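Local coordinates for uncharacterized protein (Pseudomonas aeruginosa, PDB 4NG2) that probably acts as an antiactivator of quorum sensing, binding the transcription factor LasR and blocking its activity, at residues Val32-Ala37 with Leu102-Val107; Val49-Ala54 with Lys91-Val96. All blocks are in the same frame, centred on the assembly; numbering follows the deposited sequence.

Contact 1: Val32-Ala37 with Leu102-Val107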
# COMPACT_ATOMS: atom_id res chain seq x y z
N VAL E 32 -2.81 6.66 -15.76
CA VAL E 32 -3.96 5.87 -16.15
C VAL E 32 -5.19 6.31 -15.36
O VAL E 32 -5.07 6.78 -14.23
CB VAL E 32 -3.71 4.34 -15.93
CG1 VAL E 32 -2.54 3.84 -16.80
CG2 VAL E 32 -3.48 4.03 -14.45
N GLU E 33 -6.38 6.15 -15.94
CA GLU E 33 -7.60 6.61 -15.30
C GLU E 33 -8.62 5.50 -15.01
O GLU E 33 -8.93 4.68 -15.87
CB GLU E 33 -8.28 7.71 -16.13
CG GLU E 33 -7.33 8.52 -17.02
CD GLU E 33 -6.46 9.48 -16.23
OE1 GLU E 33 -6.92 10.01 -15.19
OE2 GLU E 33 -5.31 9.70 -16.66
N ILE E 34 -9.12 5.51 -13.78
CA ILE E 34 -10.25 4.70 -13.38
C ILE E 34 -11.49 5.60 -13.35
O ILE E 34 -11.75 6.28 -12.35
CB ILE E 34 -10.02 4.06 -12.01
CG1 ILE E 34 -8.95 2.97 -12.13
CG2 ILE E 34 -11.33 3.50 -11.44
CD1 ILE E 34 -8.52 2.40 -10.82
N PRO E 35 -12.24 5.62 -14.47
CA PRO E 35 -13.38 6.53 -14.65
C PRO E 35 -14.29 6.56 -13.42
O PRO E 35 -14.31 5.61 -12.64
CB PRO E 35 -14.12 5.93 -15.84
CG PRO E 35 -13.07 5.17 -16.60
CD PRO E 35 -12.14 4.63 -15.56
N PRO E 36 -15.02 7.66 -13.25
CA PRO E 36 -15.98 7.84 -12.14
C PRO E 36 -17.19 6.89 -12.18
O PRO E 36 -17.67 6.52 -13.25
CB PRO E 36 -16.42 9.30 -12.31
CG PRO E 36 -15.26 9.96 -13.04
CD PRO E 36 -14.76 8.91 -13.98
N ALA E 37 -17.68 6.48 -11.01
CA ALA E 37 -18.80 5.54 -10.94
C ALA E 37 -20.02 6.20 -10.32
O ALA E 37 -20.90 6.71 -11.01
CB ALA E 37 -18.43 4.32 -10.15
N LEU E 102 -15.11 -1.79 -6.93
CA LEU E 102 -15.90 -2.33 -5.81
C LEU E 102 -15.92 -1.37 -4.61
O LEU E 102 -16.57 -1.65 -3.58
CB LEU E 102 -15.37 -3.69 -5.34
CG LEU E 102 -15.22 -4.89 -6.26
CD1 LEU E 102 -15.01 -6.12 -5.41
CD2 LEU E 102 -16.44 -5.07 -7.14
N GLN E 103 -15.19 -0.27 -4.71
CA GLN E 103 -15.17 0.74 -3.66
C GLN E 103 -16.20 1.79 -4.03
O GLN E 103 -17.12 2.08 -3.26
CB GLN E 103 -13.78 1.36 -3.56
CG GLN E 103 -13.75 2.75 -2.94
CD GLN E 103 -12.35 3.15 -2.54
OE1 GLN E 103 -11.82 2.67 -1.53
NE2 GLN E 103 -11.73 4.02 -3.34
N GLN E 104 -16.03 2.35 -5.23
CA GLN E 104 -17.02 3.25 -5.80
C GLN E 104 -18.45 2.81 -5.48
O GLN E 104 -19.29 3.66 -5.21
CB GLN E 104 -16.83 3.35 -7.32
CG GLN E 104 -15.83 4.41 -7.77
CD GLN E 104 -15.43 4.23 -9.23
OE1 GLN E 104 -15.66 3.16 -9.82
NE2 GLN E 104 -14.82 5.25 -9.81
N ARG E 105 -18.74 1.51 -5.51
CA ARG E 105 -20.10 1.09 -5.20
C ARG E 105 -20.33 0.59 -3.77
O ARG E 105 -21.45 0.22 -3.41
CB ARG E 105 -20.67 0.08 -6.20
CG ARG E 105 -22.19 0.25 -6.35
CD ARG E 105 -22.92 -1.01 -6.77
NE ARG E 105 -23.40 -1.01 -8.16
CZ ARG E 105 -23.19 -0.05 -9.06
NH1 ARG E 105 -22.52 1.07 -8.75
NH2 ARG E 105 -23.68 -0.20 -10.28
N LEU E 106 -19.30 0.58 -2.94
CA LEU E 106 -19.53 0.27 -1.53
C LEU E 106 -19.85 1.54 -0.75
O LEU E 106 -20.54 1.47 0.27
CB LEU E 106 -18.34 -0.48 -0.92
CG LEU E 106 -18.29 -2.00 -1.10
CD1 LEU E 106 -16.87 -2.51 -0.88
CD2 LEU E 106 -19.25 -2.69 -0.17
N VAL E 107 -19.37 2.70 -1.22
CA VAL E 107 -19.67 3.98 -0.58
C VAL E 107 -20.92 4.63 -1.19
O VAL E 107 -21.62 5.39 -0.51
CB VAL E 107 -18.50 5.00 -0.65
CG1 VAL E 107 -18.41 5.82 0.66
CG2 VAL E 107 -17.20 4.31 -0.94
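Gln104 reaches out from helix 88-107 and grips the chain that follows strand 31-34, and nearly all of the contact runs through this one side chain. Its polar part is a single hydrogen bond, from the amide nitrogen NE2 of Gln104 to the backbone O of Pro35, 2.9 Å long with an N-H...O angle of 160°. NE2 sits too close to another atom in the model, so the exact geometry is less certain than these numbers suggest. The chain gets there by extending beyond CG (chi2 165°), which carries the amide a full side-chain length from the helix backbone to a carbonyl in the Pro35-Pro36 loop after the strand. A second polar approach, from NE2 of Gln104 to N of Ala37, brings two donors to 3.3 Å and is no bond. Around NE2 of Gln104 there are also carbon neighbours: CA of Pro36 at 3.7 Å and CG2 of the buried Ile34 at 4.2 Å.

The apolar part belongs mostly to Ala37, whose methyl points at the helix. Its CB lies over the amide face, beside CB, CG and CD of Gln104. The approaches of this methyl to CD and to OE1 of Gln104, the latter 3.0 Å, are shorter than normal packing and so doubtful in detail.

Neighbouring elements extend the join in several directions. Pro41 also packs on Gln104, while Arg105 forms a salt bridge with Asp38 just beyond Ala37. Ile34 pairs with Leu43 of the adjacent antiparallel strand and buries its side chain against Ile55 of helix 52-66 and Ala97 of helix 88-107, and Gln103, one residue before Gln104, hydrogen-bonds the backbone N of Leu74 in the second subunit.

Contact 2: Val49-Ala54 with Lys91-Val96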
# COMPACT_ATOMS: atom_id res chain seq x y z
N VAL E 49 4.43 1.31 -15.96
CA VAL E 49 4.38 1.03 -17.38
C VAL E 49 3.02 1.42 -17.89
O VAL E 49 2.08 1.53 -17.10
CB VAL E 49 4.63 -0.47 -17.68
CG1 VAL E 49 5.85 -0.96 -16.94
CG2 VAL E 49 3.42 -1.29 -17.30
N PRO E 50 2.90 1.62 -19.21
CA PRO E 50 1.57 1.90 -19.76
C PRO E 50 0.68 0.70 -19.48
O PRO E 50 1.09 -0.43 -19.73
CB PRO E 50 1.82 2.07 -21.27
CG PRO E 50 3.11 1.36 -21.53
CD PRO E 50 3.93 1.50 -20.27
N ALA E 51 -0.52 0.95 -18.96
CA ALA E 51 -1.36 -0.13 -18.49
C ALA E 51 -2.84 0.20 -18.49
O ALA E 51 -3.61 -0.43 -17.75
CB ALA E 51 -0.91 -0.55 -17.08
N GLN E 52 -3.26 1.17 -19.31
CA GLN E 52 -4.68 1.54 -19.40
C GLN E 52 -5.63 0.36 -19.74
O GLN E 52 -6.66 0.18 -19.06
CB GLN E 52 -4.90 2.72 -20.37
CG GLN E 52 -5.41 4.00 -19.68
CD GLN E 52 -6.85 3.86 -19.24
OE1 GLN E 52 -7.64 3.26 -19.95
NE2 GLN E 52 -7.19 4.41 -18.08
N PRO E 53 -5.27 -0.46 -20.75
CA PRO E 53 -6.09 -1.65 -21.04
C PRO E 53 -6.22 -2.57 -19.83
O PRO E 53 -7.35 -2.93 -19.50
CB PRO E 53 -5.34 -2.36 -22.16
CG PRO E 53 -4.42 -1.30 -22.77
CD PRO E 53 -4.08 -0.38 -21.61
N ALA E 54 -5.12 -2.94 -19.18
CA ALA E 54 -5.27 -3.73 -17.96
C ALA E 54 -6.20 -3.00 -17.00
O ALA E 54 -7.06 -3.61 -16.40
CB ALA E 54 -3.92 -4.00 -17.30
N LYS E 91 -1.34 -7.48 -13.95
CA LYS E 91 -2.18 -8.12 -12.96
C LYS E 91 -2.50 -7.09 -11.88
O LYS E 91 -3.65 -6.99 -11.43
CB LYS E 91 -1.51 -9.35 -12.35
CG LYS E 91 -1.36 -10.54 -13.29
CD LYS E 91 -0.51 -11.65 -12.65
CE LYS E 91 -0.16 -12.76 -13.66
NZ LYS E 91 -1.36 -13.35 -14.28
N THR E 92 -1.51 -6.32 -11.46
CA THR E 92 -1.77 -5.43 -10.35
C THR E 92 -2.55 -4.21 -10.81
O THR E 92 -3.26 -3.61 -10.02
CB THR E 92 -0.48 -5.03 -9.56
OG1 THR E 92 0.47 -4.44 -10.44
CG2 THR E 92 0.13 -6.25 -8.94
N ALA E 93 -2.45 -3.85 -12.08
CA ALA E 93 -3.27 -2.77 -12.61
C ALA E 93 -4.72 -3.22 -12.61
O ALA E 93 -5.62 -2.45 -12.27
CB ALA E 93 -2.83 -2.38 -14.00
N PHE E 94 -4.93 -4.48 -12.97
CA PHE E 94 -6.27 -5.05 -12.98
C PHE E 94 -6.82 -5.14 -11.57
O PHE E 94 -8.00 -4.92 -11.35
CB PHE E 94 -6.24 -6.43 -13.66
CG PHE E 94 -7.46 -7.25 -13.42
CD1 PHE E 94 -7.67 -7.88 -12.21
CD2 PHE E 94 -8.42 -7.39 -14.41
CE1 PHE E 94 -8.81 -8.65 -11.99
CE2 PHE E 94 -9.57 -8.15 -14.19
CZ PHE E 94 -9.76 -8.78 -12.96
N GLU E 95 -5.98 -5.49 -10.60
CA GLU E 95 -6.47 -5.63 -9.23
C GLU E 95 -6.89 -4.29 -8.66
O GLU E 95 -7.93 -4.17 -8.02
CB GLU E 95 -5.40 -6.21 -8.32
CG GLU E 95 -4.88 -7.57 -8.72
CD GLU E 95 -3.76 -8.05 -7.82
OE1 GLU E 95 -3.05 -7.22 -7.19
OE2 GLU E 95 -3.60 -9.28 -7.73
N VAL E 96 -6.04 -3.28 -8.89
CA VAL E 96 -6.30 -1.94 -8.42
C VAL E 96 -7.61 -1.42 -9.04
O VAL E 96 -8.47 -0.92 -8.33
CB VAL E 96 -5.10 -0.97 -8.66
CG1 VAL E 96 -5.49 0.47 -8.38
CG2 VAL E 96 -3.93 -1.35 -7.78
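Three alanine methyls, those of Ala51, Ala54 and Ala93, make the apolar heart of this contact. Ala93 presents its CB to the start of helix 52-66, where it lies 3.8 Å from CB of Ala54 and 4.1 Å from CB of Ala51. The two partners are three residues apart, so Ala93 is met by the N-cap residue and by a residue of the first helical turn. All three methyls are buried, and their small size lets the backbones come close together: CA of Ala54 is 5.2 Å from CA of Phe94.

Beside the methyls, the backbone of helix 52-66 touches helix 88-107 directly. The carbonyl O of Ala54 rests 3.8 Å from CA and 4.0 Å from CB of Phe94, in van der Waals contact. Phe94 holds CG anti to its backbone N (chi1 165°), which swings the ring away from residues 49-54. Thus Phe94 serves this contact with the base of its side chain and turns its ring to Gln61, Arg82 and the loop residue Leu85.

Trp47 and Ile55 add larger apolar groups around Ala93. On the other side of helix 88-107, Glu95 forms salt bridges with Arg82 of its own chain and with Arg82 of the second subunit. Small residues at the contact allow close helix-helix packing, which here seats the N-terminal end of helix 52-66 on the long C-terminal helix 88-107 of the QslA fold.

Both contacts lean on helix 88-107, contact 2 near its start and contact 1 near its end, with centres about 15 Å apart. Contact 2 lies wholly in the core and relies on small methyl groups, whereas contact 1 is only partly buried, with exposed prolines at its margin, and depends on a long amide side chain. Along the chain, contact 2 is nested within the loop that contact 1 closes. They meet where CG1 of Val32 packs against the backbone at Ala51 and Gln52. Both segment pairs reach the second subunit, but Val49 and Thr92 of contact 2 also touch the other protein in the assembly, presumably LasR.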